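Local coordinates for pesticidal crystal protein Cry2Aa (Bacillus thuringiensis serovar kurstaki, PDB 1I5P) that binds midgut epithelial cells of dipteran and lepidopteran larvae and promotes their colloid-osmotic lysis, at residues M268-A273 and N469-I474; T391-E396 and S410-S415; F494-I499 and M620-V625. All blocks are in the same frame, centred on the assembly; numbering follows the deposited sequence.

Contact 1: residues M268-A273 and N469-I474; sequences MVSSGA and NRKNNI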
ATOM      1  N   MET A 268       9.184 -11.984  -3.012  1.00 11.67           N
ATOM      2  CA  MET A 268       8.122 -11.303  -3.731  1.00 13.61           C
ATOM      3  C   MET A 268       7.147 -10.680  -2.730  1.00 13.18           C
ATOM      4  O   MET A 268       6.465 -11.388  -1.998  1.00 13.68           O
ATOM      5  CB  MET A 268       7.371 -12.292  -4.627  1.00 12.94           C
ATOM      6  CG  MET A 268       6.209 -11.670  -5.388  1.00 18.52           C
ATOM      7  SD  MET A 268       5.136 -12.897  -6.187  1.00 21.14           S
ATOM      8  CE  MET A 268       4.063 -13.352  -4.823  1.00 18.14           C
ATOM      9  N   VAL A 269       7.104  -9.356  -2.682  1.00 11.13           N
ATOM     10  CA  VAL A 269       6.190  -8.667  -1.785  1.00 12.82           C
ATOM     11  C   VAL A 269       4.846  -8.745  -2.503  1.00 13.61           C
ATOM     12  O   VAL A 269       4.607  -8.006  -3.459  1.00 12.00           O
ATOM     13  CB  VAL A 269       6.627  -7.198  -1.608  1.00 12.87           C
ATOM     14  CG1 VAL A 269       5.649  -6.456  -0.715  1.00 10.40           C
ATOM     15  CG2 VAL A 269       8.030  -7.157  -1.023  1.00 14.85           C
ATOM     16  N   SER A 270       3.980  -9.650  -2.050  1.00 13.34           N
ATOM     17  CA  SER A 270       2.686  -9.867  -2.692  1.00 14.28           C
ATOM     18  C   SER A 270       1.693  -8.719  -2.606  1.00 14.96           C
ATOM     19  O   SER A 270       0.747  -8.648  -3.395  1.00 14.84           O
ATOM     20  CB  SER A 270       2.036 -11.139  -2.144  1.00 15.39           C
ATOM     21  OG  SER A 270       1.447 -10.900  -0.881  1.00 26.12           O
ATOM     22  N   SER A 271       1.891  -7.824  -1.648  1.00 14.14           N
ATOM     23  CA  SER A 271       0.998  -6.683  -1.499  1.00 13.65           C
ATOM     24  C   SER A 271       1.621  -5.628  -0.605  1.00 13.56           C
ATOM     25  O   SER A 271       2.565  -5.904   0.135  1.00 15.43           O
ATOM     26  CB  SER A 271      -0.342  -7.131  -0.911  1.00 11.34           C
ATOM     27  OG  SER A 271      -0.162  -7.695   0.373  1.00  9.24           O
ATOM     28  N   GLY A 272       1.090  -4.414  -0.685  1.00 14.76           N
ATOM     29  CA  GLY A 272       1.602  -3.333   0.132  1.00 14.59           C
ATOM     30  C   GLY A 272       0.468  -2.602   0.817  1.00 13.58           C
ATOM     31  O   GLY A 272      -0.623  -3.141   0.965  1.00 13.38           O
ATOM     32  N   ALA A 273       0.724  -1.372   1.238  1.00 12.79           N
ATOM     33  CA  ALA A 273      -0.300  -0.579   1.898  1.00 12.92           C
ATOM     34  C   ALA A 273      -1.388  -0.203   0.906  1.00 12.13           C
ATOM     35  O   ALA A 273      -1.146  -0.135  -0.301  1.00 11.89           O
ATOM     36  CB  ALA A 273       0.315   0.682   2.484  1.00 13.93           C
ATOM     37  N   ASN A 469      -5.094  -1.676  -3.943  1.00 11.15           N
ATOM     38  CA  ASN A 469      -3.944  -2.418  -3.459  1.00 10.20           C
ATOM     39  C   ASN A 469      -3.344  -3.220  -4.606  1.00 11.70           C
ATOM     40  O   ASN A 469      -4.053  -3.597  -5.545  1.00 11.26           O
ATOM     41  CB  ASN A 469      -4.375  -3.341  -2.310  1.00  9.06           C
ATOM     42  CG  ASN A 469      -3.203  -3.842  -1.493  1.00  9.58           C
ATOM     43  OD1 ASN A 469      -2.478  -4.740  -1.919  1.00 10.62           O
ATOM     44  ND2 ASN A 469      -3.003  -3.256  -0.317  1.00  8.38           N
ATOM     45  N   ARG A 470      -2.043  -3.478  -4.524  1.00 12.60           N
ATOM     46  CA  ARG A 470      -1.348  -4.238  -5.551  1.00 14.48           C
ATOM     47  C   ARG A 470      -1.706  -5.721  -5.529  1.00 15.30           C
ATOM     48  O   ARG A 470      -1.562  -6.412  -6.544  1.00 13.28           O
ATOM     49  CB  ARG A 470       0.160  -4.098  -5.379  1.00 16.66           C
ATOM     50  CG  ARG A 470       0.724  -2.751  -5.791  1.00 20.82           C
ATOM     51  CD  ARG A 470       2.238  -2.811  -5.831  1.00 24.85           C
ATOM     52  NE  ARG A 470       2.799  -1.813  -6.739  1.00 35.07           N
ATOM     53  CZ  ARG A 470       3.199  -0.600  -6.377  1.00 36.38           C
ATOM     54  NH1 ARG A 470       3.107  -0.219  -5.110  1.00 39.83           N
ATOM     55  NH2 ARG A 470       3.699   0.229  -7.282  1.00 39.06           N
ATOM     56  N   LYS A 471      -2.156  -6.205  -4.372  1.00 12.27           N
ATOM     57  CA  LYS A 471      -2.520  -7.609  -4.206  1.00 11.68           C
ATOM     58  C   LYS A 471      -3.130  -8.207  -5.466  1.00 11.65           C
ATOM     59  O   LYS A 471      -4.114  -7.693  -5.992  1.00 11.95           O
ATOM     60  CB  LYS A 471      -3.501  -7.770  -3.045  1.00 10.24           C
ATOM     61  CG  LYS A 471      -3.829  -9.216  -2.730  1.00 11.80           C
ATOM     62  CD  LYS A 471      -2.561  -9.987  -2.383  1.00 10.37           C
ATOM     63  CE  LYS A 471      -2.884 -11.393  -1.904  1.00  7.89           C
ATOM     64  NZ  LYS A 471      -1.668 -12.089  -1.391  1.00  7.97           N
ATOM     65  N   ASN A 472      -2.552  -9.304  -5.942  1.00 11.77           N
ATOM     66  CA  ASN A 472      -3.052  -9.929  -7.158  1.00 12.52           C
ATOM     67  C   ASN A 472      -2.837 -11.444  -7.189  1.00 12.44           C
ATOM     68  O   ASN A 472      -3.542 -12.159  -7.907  1.00 10.65           O
ATOM     69  CB  ASN A 472      -2.376  -9.262  -8.364  1.00 13.48           C
ATOM     70  CG  ASN A 472      -3.065  -9.574  -9.686  1.00 14.46           C
ATOM     71  OD1 ASN A 472      -4.267  -9.815  -9.736  1.00 13.16           O
ATOM     72  ND2 ASN A 472      -2.295  -9.540 -10.772  1.00 13.99           N
ATOM     73  N   ASN A 473      -1.885 -11.940  -6.400  1.00 13.30           N
ATOM     74  CA  ASN A 473      -1.603 -13.374  -6.385  1.00 13.31           C
ATOM     75  C   ASN A 473      -2.611 -14.155  -5.552  1.00 12.74           C
ATOM     76  O   ASN A 473      -2.274 -14.768  -4.538  1.00 12.27           O
ATOM     77  CB  ASN A 473      -0.176 -13.643  -5.884  1.00 12.19           C
ATOM     78  CG  ASN A 473       0.023 -13.276  -4.430  1.00 14.41           C
ATOM     79  OD1 ASN A 473      -0.447 -12.241  -3.968  1.00 12.86           O
ATOM     80  ND2 ASN A 473       0.743 -14.126  -3.703  1.00 11.40           N
ATOM     81  N   ILE A 474      -3.857 -14.128  -6.008  1.00 11.93           N
ATOM     82  CA  ILE A 474      -4.942 -14.830  -5.347  1.00 12.37           C
ATOM     83  C   ILE A 474      -5.311 -16.019  -6.226  1.00 13.07           C
ATOM     84  O   ILE A 474      -5.791 -15.849  -7.347  1.00 13.20           O
ATOM     85  CB  ILE A 474      -6.184 -13.929  -5.197  1.00 12.27           C
ATOM     86  CG1 ILE A 474      -5.813 -12.640  -4.452  1.00 12.84           C
ATOM     87  CG2 ILE A 474      -7.279 -14.684  -4.451  1.00 12.72           C
ATOM     88  CD1 ILE A 474      -6.866 -11.541  -4.535  1.00  6.03           C
TER
HETATM   89  O   HOH W   1       0.127  -9.608  -5.857  1.00  7.65           O
HETATM   90  O   HOH W   2      -1.113 -10.481   0.848  1.00  9.74           O
HETATM   91  O   HOH W   3      -0.434  -2.115  -2.354  1.00 10.83           O

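Contact 2: residues T391-E396 and S410-S415; sequences TNWQTE and SARGNS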
ATOM      1  N   THR A 391     -29.061  20.636 -10.953  1.00 32.68           N
ATOM      2  CA  THR A 391     -29.009  19.190 -10.832  1.00 28.44           C
ATOM      3  C   THR A 391     -27.877  18.755  -9.914  1.00 28.47           C
ATOM      4  O   THR A 391     -26.701  18.937 -10.224  1.00 28.37           O
ATOM      5  CB  THR A 391     -28.813  18.525 -12.205  1.00 27.54           C
ATOM      6  OG1 THR A 391     -29.955  18.791 -13.029  1.00 26.39           O
ATOM      7  CG2 THR A 391     -28.645  17.021 -12.050  1.00 25.41           C
ATOM      8  N   ASN A 392     -28.248  18.188  -8.774  1.00 28.06           N
ATOM      9  CA  ASN A 392     -27.276  17.705  -7.812  1.00 27.41           C
ATOM     10  C   ASN A 392     -27.035  16.258  -8.170  1.00 26.36           C
ATOM     11  O   ASN A 392     -27.980  15.485  -8.302  1.00 27.34           O
ATOM     12  CB  ASN A 392     -27.834  17.815  -6.400  1.00 29.03           C
ATOM     13  CG  ASN A 392     -28.219  19.227  -6.052  1.00 31.05           C
ATOM     14  OD1 ASN A 392     -29.258  19.468  -5.442  1.00 34.88           O
ATOM     15  ND2 ASN A 392     -27.379  20.174  -6.442  1.00 29.73           N
ATOM     16  N   TRP A 393     -25.773  15.887  -8.330  1.00 23.03           N
ATOM     17  CA  TRP A 393     -25.459  14.526  -8.720  1.00 22.05           C
ATOM     18  C   TRP A 393     -24.360  13.866  -7.929  1.00 20.40           C
ATOM     19  O   TRP A 393     -23.486  14.516  -7.355  1.00 19.42           O
ATOM     20  CB  TRP A 393     -25.066  14.472 -10.206  1.00 20.19           C
ATOM     21  CG  TRP A 393     -24.019  15.486 -10.584  1.00 18.67           C
ATOM     22  CD1 TRP A 393     -24.240  16.754 -11.046  1.00 21.39           C
ATOM     23  CD2 TRP A 393     -22.593  15.340 -10.488  1.00 19.05           C
ATOM     24  NE1 TRP A 393     -23.044  17.404 -11.244  1.00 22.22           N
ATOM     25  CE2 TRP A 393     -22.017  16.561 -10.909  1.00 18.47           C
ATOM     26  CE3 TRP A 393     -21.746  14.298 -10.084  1.00 15.76           C
ATOM     27  CZ2 TRP A 393     -20.631  16.770 -10.938  1.00 17.64           C
ATOM     28  CZ3 TRP A 393     -20.366  14.507 -10.111  1.00 15.89           C
ATOM     29  CH2 TRP A 393     -19.825  15.737 -10.537  1.00 16.22           C
ATOM     30  N   GLN A 394     -24.435  12.543  -7.921  1.00 20.21           N
ATOM     31  CA  GLN A 394     -23.450  11.685  -7.285  1.00 19.21           C
ATOM     32  C   GLN A 394     -23.012  10.749  -8.411  1.00 18.23           C
ATOM     33  O   GLN A 394     -23.628  10.733  -9.481  1.00 16.39           O
ATOM     34  CB  GLN A 394     -24.079  10.895  -6.131  1.00 18.19           C
ATOM     35  CG  GLN A 394     -23.874  11.542  -4.763  1.00 14.75           C
ATOM     36  CD  GLN A 394     -24.499  10.738  -3.638  1.00 16.73           C
ATOM     37  OE1 GLN A 394     -25.672  10.909  -3.316  1.00 18.05           O
ATOM     38  NE2 GLN A 394     -23.715   9.851  -3.036  1.00 12.83           N
ATOM     39  N   THR A 395     -21.938  10.000  -8.195  1.00 18.09           N
ATOM     40  CA  THR A 395     -21.452   9.061  -9.203  1.00 17.29           C
ATOM     41  C   THR A 395     -21.494   7.662  -8.592  1.00 18.78           C
ATOM     42  O   THR A 395     -22.403   6.883  -8.869  1.00 19.42           O
ATOM     43  CB  THR A 395     -20.003   9.397  -9.645  1.00 17.45           C
ATOM     44  OG1 THR A 395     -19.225   9.780  -8.504  1.00 14.41           O
ATOM     45  CG2 THR A 395     -20.002  10.532 -10.669  1.00 17.21           C
ATOM     46  N   GLU A 396     -20.519   7.362  -7.743  1.00 16.26           N
ATOM     47  CA  GLU A 396     -20.449   6.073  -7.076  1.00 17.27           C
ATOM     48  C   GLU A 396     -20.469   4.966  -8.124  1.00 16.92           C
ATOM     49  O   GLU A 396     -21.321   4.076  -8.080  1.00 14.31           O
ATOM     50  CB  GLU A 396     -21.643   5.905  -6.127  1.00 17.54           C
ATOM     51  CG  GLU A 396     -22.020   7.150  -5.319  1.00 19.14           C
ATOM     52  CD  GLU A 396     -20.929   7.621  -4.363  1.00 19.02           C
ATOM     53  OE1 GLU A 396     -19.994   6.845  -4.079  1.00 23.67           O
ATOM     54  OE2 GLU A 396     -21.015   8.768  -3.882  1.00 19.75           O
ATOM     55  N   SER A 410     -24.062   7.696 -13.816  1.00 22.83           N
ATOM     56  CA  SER A 410     -23.062   7.876 -14.855  1.00 23.62           C
ATOM     57  C   SER A 410     -21.742   8.410 -14.323  1.00 22.32           C
ATOM     58  O   SER A 410     -21.712   9.225 -13.401  1.00 24.73           O
ATOM     59  CB  SER A 410     -23.598   8.821 -15.927  1.00 24.25           C
ATOM     60  OG  SER A 410     -24.770   8.287 -16.518  1.00 28.82           O
ATOM     61  N   ALA A 411     -20.651   7.945 -14.921  1.00 21.97           N
ATOM     62  CA  ALA A 411     -19.313   8.362 -14.520  1.00 23.47           C
ATOM     63  C   ALA A 411     -18.974   9.763 -15.008  1.00 23.25           C
ATOM     64  O   ALA A 411     -19.341  10.158 -16.115  1.00 23.69           O
ATOM     65  CB  ALA A 411     -18.281   7.377 -15.048  1.00 21.14           C
ATOM     66  N   ARG A 412     -18.269  10.503 -14.159  1.00 22.32           N
ATOM     67  CA  ARG A 412     -17.830  11.859 -14.454  1.00 21.05           C
ATOM     68  C   ARG A 412     -16.973  12.345 -13.295  1.00 20.02           C
ATOM     69  O   ARG A 412     -16.996  11.759 -12.211  1.00 19.69           O
ATOM     70  CB  ARG A 412     -19.030  12.793 -14.675  1.00 19.96           C
ATOM     71  CG  ARG A 412     -20.047  12.827 -13.550  1.00 20.08           C
ATOM     72  CD  ARG A 412     -21.236  13.724 -13.915  1.00 21.30           C
ATOM     73  NE  ARG A 412     -20.854  15.129 -14.088  1.00 19.98           N
ATOM     74  CZ  ARG A 412     -21.717  16.126 -14.265  1.00 19.80           C
ATOM     75  NH1 ARG A 412     -23.020  15.884 -14.297  1.00 18.56           N
ATOM     76  NH2 ARG A 412     -21.278  17.373 -14.400  1.00 21.84           N
ATOM     77  N   GLY A 413     -16.215  13.411 -13.526  1.00 18.44           N
ATOM     78  CA  GLY A 413     -15.343  13.939 -12.493  1.00 18.71           C
ATOM     79  C   GLY A 413     -14.069  13.120 -12.442  1.00 17.95           C
ATOM     80  O   GLY A 413     -13.802  12.347 -13.361  1.00 16.34           O
ATOM     81  N   ASN A 414     -13.279  13.272 -11.385  1.00 18.90           N
ATOM     82  CA  ASN A 414     -12.036  12.506 -11.277  1.00 18.37           C
ATOM     83  C   ASN A 414     -12.305  11.024 -11.085  1.00 18.64           C
ATOM     84  O   ASN A 414     -13.192  10.640 -10.323  1.00 19.61           O
ATOM     85  CB  ASN A 414     -11.198  12.968 -10.082  1.00 18.86           C
ATOM     86  CG  ASN A 414     -10.708  14.392 -10.207  1.00 20.97           C
ATOM     87  OD1 ASN A 414     -10.312  14.835 -11.277  1.00 18.91           O
ATOM     88  ND2 ASN A 414     -10.712  15.109  -9.089  1.00 21.07           N
ATOM     89  N   SER A 415     -11.536  10.191 -11.775  1.00 17.71           N
ATOM     90  CA  SER A 415     -11.668   8.752 -11.609  1.00 17.40           C
ATOM     91  C   SER A 415     -10.456   8.363 -10.774  1.00 16.50           C
ATOM     92  O   SER A 415      -9.396   8.988 -10.873  1.00 14.09           O
ATOM     93  CB  SER A 415     -11.639   8.016 -12.954  1.00 18.13           C
ATOM     94  OG  SER A 415     -10.315   7.835 -13.416  1.00 20.74           O
TER
HETATM   95  O   HOH W   4     -23.457  11.272 -12.287  1.00 14.00           O

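Contact 3: residues F494-I499 and M620-V625; sequences FTISPI and MNIMFV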
ATOM      1  N   PHE A 494       7.996 -15.222  -0.873  1.00 15.09           N
ATOM      2  CA  PHE A 494       6.797 -14.403  -1.002  1.00 14.35           C
ATOM      3  C   PHE A 494       6.215 -14.029   0.352  1.00 14.26           C
ATOM      4  O   PHE A 494       6.452 -14.710   1.351  1.00 13.21           O
ATOM      5  CB  PHE A 494       5.740 -15.135  -1.840  1.00 14.72           C
ATOM      6  CG  PHE A 494       5.245 -16.416  -1.222  1.00 16.00           C
ATOM      7  CD1 PHE A 494       3.997 -16.471  -0.609  1.00 16.78           C
ATOM      8  CD2 PHE A 494       6.023 -17.569  -1.259  1.00 15.74           C
ATOM      9  CE1 PHE A 494       3.525 -17.657  -0.040  1.00 17.77           C
ATOM     10  CE2 PHE A 494       5.562 -18.763  -0.693  1.00 15.48           C
ATOM     11  CZ  PHE A 494       4.312 -18.805  -0.083  1.00 18.80           C
ATOM     12  N   THR A 495       5.444 -12.946   0.379  1.00 12.11           N
ATOM     13  CA  THR A 495       4.828 -12.484   1.614  1.00 12.30           C
ATOM     14  C   THR A 495       3.320 -12.681   1.599  1.00 13.08           C
ATOM     15  O   THR A 495       2.711 -12.890   0.547  1.00 13.20           O
ATOM     16  CB  THR A 495       5.084 -10.978   1.853  1.00 10.37           C
ATOM     17  OG1 THR A 495       4.442 -10.223   0.816  1.00  9.18           O
ATOM     18  CG2 THR A 495       6.566 -10.672   1.845  1.00  7.24           C
ATOM     19  N   ILE A 496       2.733 -12.605   2.787  1.00 11.51           N
ATOM     20  CA  ILE A 496       1.294 -12.726   2.967  1.00 11.22           C
ATOM     21  C   ILE A 496       0.906 -11.714   4.026  1.00 11.35           C
ATOM     22  O   ILE A 496       1.408 -11.769   5.146  1.00 11.62           O
ATOM     23  CB  ILE A 496       0.862 -14.116   3.500  1.00 12.38           C
ATOM     24  CG1 ILE A 496       1.137 -15.203   2.459  1.00 11.26           C
ATOM     25  CG2 ILE A 496      -0.628 -14.083   3.852  1.00  6.42           C
ATOM     26  CD1 ILE A 496       0.704 -16.601   2.919  1.00 10.78           C
ATOM     27  N   SER A 497       0.029 -10.782   3.674  1.00 12.89           N
ATOM     28  CA  SER A 497      -0.405  -9.792   4.639  1.00 13.43           C
ATOM     29  C   SER A 497      -1.221 -10.492   5.708  1.00 14.60           C
ATOM     30  O   SER A 497      -2.110 -11.296   5.400  1.00 14.25           O
ATOM     31  CB  SER A 497      -1.272  -8.717   3.978  1.00 13.53           C
ATOM     32  OG  SER A 497      -1.940  -7.956   4.971  1.00 13.64           O
ATOM     33  N   PRO A 498      -0.926 -10.203   6.980  1.00 13.35           N
ATOM     34  CA  PRO A 498      -1.651 -10.810   8.092  1.00 13.46           C
ATOM     35  C   PRO A 498      -3.133 -10.487   8.007  1.00 13.47           C
ATOM     36  O   PRO A 498      -3.953 -11.156   8.623  1.00 11.06           O
ATOM     37  CB  PRO A 498      -0.986 -10.178   9.309  1.00 15.28           C
ATOM     38  CG  PRO A 498       0.436 -10.032   8.857  1.00 13.37           C
ATOM     39  CD  PRO A 498       0.237  -9.444   7.473  1.00 14.96           C
ATOM     40  N   ILE A 499      -3.473  -9.459   7.234  1.00 13.78           N
ATOM     41  CA  ILE A 499      -4.866  -9.050   7.089  1.00 13.68           C
ATOM     42  C   ILE A 499      -5.654 -10.025   6.217  1.00 13.09           C
ATOM     43  O   ILE A 499      -6.867 -10.182   6.383  1.00 13.93           O
ATOM     44  CB  ILE A 499      -4.982  -7.634   6.459  1.00 16.32           C
ATOM     45  CG1 ILE A 499      -4.148  -6.623   7.262  1.00 17.59           C
ATOM     46  CG2 ILE A 499      -6.448  -7.212   6.387  1.00 11.90           C
ATOM     47  CD1 ILE A 499      -4.354  -6.676   8.765  1.00 19.01           C
ATOM     48  N   MET A 620       2.773  -8.470  11.980  1.00 14.63           N
ATOM     49  CA  MET A 620       3.021  -7.518  10.900  1.00 13.06           C
ATOM     50  C   MET A 620       3.219  -8.048   9.483  1.00 12.93           C
ATOM     51  O   MET A 620       2.719  -7.448   8.526  1.00 12.80           O
ATOM     52  CB  MET A 620       4.191  -6.625  11.304  1.00 13.97           C
ATOM     53  CG  MET A 620       3.908  -5.883  12.607  1.00 12.29           C
ATOM     54  SD  MET A 620       5.343  -5.064  13.279  1.00 12.97           S
ATOM     55  CE  MET A 620       5.432  -3.658  12.158  1.00 10.51           C
ATOM     56  N   ASN A 621       3.960  -9.142   9.332  1.00 11.71           N
ATOM     57  CA  ASN A 621       4.162  -9.721   8.010  1.00 12.17           C
ATOM     58  C   ASN A 621       4.486 -11.202   8.097  1.00 13.13           C
ATOM     59  O   ASN A 621       5.033 -11.684   9.091  1.00 12.06           O
ATOM     60  CB  ASN A 621       5.286  -9.011   7.244  1.00 11.97           C
ATOM     61  CG  ASN A 621       5.055  -9.014   5.725  1.00 15.61           C
ATOM     62  OD1 ASN A 621       4.276  -9.816   5.198  1.00 11.81           O
ATOM     63  ND2 ASN A 621       5.739  -8.113   5.019  1.00 12.22           N
ATOM     64  N   ILE A 622       4.135 -11.913   7.035  1.00 13.16           N
ATOM     65  CA  ILE A 622       4.378 -13.340   6.936  1.00 13.93           C
ATOM     66  C   ILE A 622       5.234 -13.488   5.692  1.00 14.24           C
ATOM     67  O   ILE A 622       4.789 -13.176   4.586  1.00 15.73           O
ATOM     68  CB  ILE A 622       3.047 -14.115   6.756  1.00 13.97           C
ATOM     69  CG1 ILE A 622       2.131 -13.855   7.955  1.00 13.53           C
ATOM     70  CG2 ILE A 622       3.318 -15.610   6.608  1.00 11.44           C
ATOM     71  CD1 ILE A 622       0.676 -14.270   7.723  1.00 13.28           C
ATOM     72  N   MET A 623       6.463 -13.949   5.858  1.00 13.54           N
ATOM     73  CA  MET A 623       7.326 -14.093   4.699  1.00 18.10           C
ATOM     74  C   MET A 623       8.033 -15.425   4.579  1.00 16.04           C
ATOM     75  O   MET A 623       8.649 -15.910   5.531  1.00 15.78           O
ATOM     76  CB  MET A 623       8.357 -12.965   4.657  1.00 19.58           C
ATOM     77  CG  MET A 623       9.012 -12.696   5.975  1.00 29.28           C
ATOM     78  SD  MET A 623       8.348 -11.218   6.738  1.00 32.70           S
ATOM     79  CE  MET A 623       9.762 -10.751   7.729  1.00 26.54           C
ATOM     80  N   PHE A 624       7.916 -16.014   3.391  1.00 15.31           N
ATOM     81  CA  PHE A 624       8.552 -17.285   3.080  1.00 14.46           C
ATOM     82  C   PHE A 624       9.793 -16.944   2.268  1.00 14.13           C
ATOM     83  O   PHE A 624       9.707 -16.315   1.209  1.00 12.75           O
ATOM     84  CB  PHE A 624       7.613 -18.178   2.270  1.00 15.40           C
ATOM     85  CG  PHE A 624       6.347 -18.532   2.993  1.00 16.76           C
ATOM     86  CD1 PHE A 624       5.306 -17.622   3.076  1.00 16.33           C
ATOM     87  CD2 PHE A 624       6.210 -19.766   3.621  1.00 18.27           C
ATOM     88  CE1 PHE A 624       4.140 -17.930   3.772  1.00 16.95           C
ATOM     89  CE2 PHE A 624       5.041 -20.085   4.327  1.00 15.75           C
ATOM     90  CZ  PHE A 624       4.010 -19.161   4.398  1.00 16.57           C
ATOM     91  N   VAL A 625      10.944 -17.355   2.780  1.00 13.06           N
ATOM     92  CA  VAL A 625      12.209 -17.067   2.133  1.00 14.49           C
ATOM     93  C   VAL A 625      12.936 -18.360   1.769  1.00 13.64           C
ATOM     94  O   VAL A 625      12.924 -19.322   2.537  1.00 13.82           O
ATOM     95  CB  VAL A 625      13.090 -16.217   3.082  1.00 14.97           C
ATOM     96  CG1 VAL A 625      14.384 -15.822   2.397  1.00 16.95           C
ATOM     97  CG2 VAL A 625      12.304 -14.980   3.527  1.00 13.82           C
TER

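Contact 1: residues M268-A273 and N469-I474
The side-chain amide of N473 takes the methyl group of M268 over one face, CE lying 3.6 Å from ND2. On the same side of that plane, but at a slant, S270 CB sits 3.3 Å from OD1. K471 comes from the other side: its NZ binds N473 OD1 at 2.9 Å, tilted 33° from the carbonyl plane. The amide also has a bond at its far end, ND2 giving a hydrogen to the carbonyl of L486, so its rotation is fixed from two ends.

The second amide, that of N469, spans the other half of the contact. Its ND2 reaches G272 O at 2.7 Å, standing above the carbonyl plane, and also meets N274 OD1. With CG anti to the backbone N (chi1 -163°), OD1 turns back to its own chain and accepts from K471 N on an in-plane lone pair. S271 CB rests against this oxygen at 3.4 Å; a small serine suits a place where the two backbones come so close.

K471 bends at chi2 to bring its ammonium group between the loops. Lysine suits this crossing, its long flexible chain and three N-H donors serving N473 OD1, H485 ND1 and a water, with a weak bond to S270 OG, which itself donates to T495 O. That water also joins both serine hydroxyls. Another water links S270 O with N472 N, and a third ties A273 O to R470 N, so backbone groups that do not pair directly across the contact are bridged by water.

Asparagine suits both its positions because one amide can donate and accept at once. At N469 this produces an Asx turn, at N473 the chain makes an inverse gamma turn, and together they shape a buried, hydrated polar joint between two loops of the central domain.

Contact 2: residues T391-E396 and S410-S415
R412 lays its guanidinium flat over the indole of W393, the planes only 12° apart. CZ comes within 3.4 Å of CE2, and it stands 3.7 Å from the centroid of the five-membered ring, a cation-pi contact. The aliphatic part follows the same surface: CD sits over the six-membered ring, 3.9 Å from its centroid, as a CH-pi contact. The bend at chi3 (-64°) lets methylenes and guanidinium share one ring system.

W393 NE1 and R412 NH1 are both donors and do not bond to each other. D383 resolves this: its carboxylate makes a salt bridge with NH1 and accepts a weak hydrogen bond from NE1.

T395 extends the contact beside the arginine chain. Its CG2 packs 3.7 Å from R412 CG and also lies close to the carbonyl oxygens of S410 and R412. The hydroxyl is used separately, on D379 O, so threonine serves here with both branches. A water then bridges Q394 O and S410 O, donating to each at 2.9 Å.

No direct hydrogen bond crosses between the two segments. Stacking, methyl packing and a water join residues 410-412 to W393-T395, with D383 bridging the two stacked side chains. At this partly exposed surface its carboxylate probably holds the guanidinium in place over the ring while balancing part of its charge.

Contact 3: residues F494-I499 and M620-V625
F494 and F624 pair through both backbone bonds of an antiparallel hydrogen-bonded site: F494 N gives to F624 O at 2.9 Å, and F624 N returns a nearly straight bond (177°) to F494 O. Two residues on, I496 N donates to I622 O at 2.8 Å. The return bond is poorer. I622 N makes a weak 3.3 Å bond to I496 O and another weak one to its neighbour's side chain, N621 OD1, so two acceptors share one hydrogen. I496 O and N621 OD1, both acceptors, lie 3.5 Å apart and cannot bond to each other.

Between these pairs, T495 and M623 form the non-hydrogen-bonded pair, and their amides turn outward. T495 N is taken by M268 O, while M623 pairs with Y546 on strand 541-550. At the other end, M620 and N621 both face R548, a classic beta bulge.

P498, just past the strand's end and without an amide hydrogen to offer, suits a place where pairing has ceased: its ring meets M620 O with CD, and that oxygen is satisfied by N518 ND2. S497 OG accepts from I499 N, an ST turn that starts the departing loop.

On one face of the sheet the phenyl rings of F494 and F624 make an offset stack, planes 8° apart. A chi1 of 63° leans the F494 ring over its partner, CZ lying above the F624 face 3.5 Å from CD1. I496 CD1 reaches F624 CE1, and its CB packs against I622 CB at 3.9 Å. Y534 and L536 of strand 530-537 touch this face, which suits large apolar residues in the interior of a jelly-roll sandwich.

The chemistry is thus divided: the backbone groups described here are paired within the sheet or with its neighbours, the weak link being I622 N, leaving the sandwich interior to rings and branched aliphatic chains.

Contacts 1 and 3 adjoin, their centres about 10 Å apart, whereas the centre of contact 2 lies about 29 Å from that of contact 1 and about 38 Å from that of contact 3, across the centre of the chain from the latter. Along the sequence contact 2 is nested inside the loop closed by contact 1, both within the central domain, and contact 3 follows in the C-terminal domain. Strand 267-268, which leads into the first loop, pairs in parallel with strand 493-496, so one mixed sheet physically joins the two domains. Contacts 1 and 3 thus form a continuous buried interdomain region, while contact 2 closes a separate, more exposed corner of the central domain.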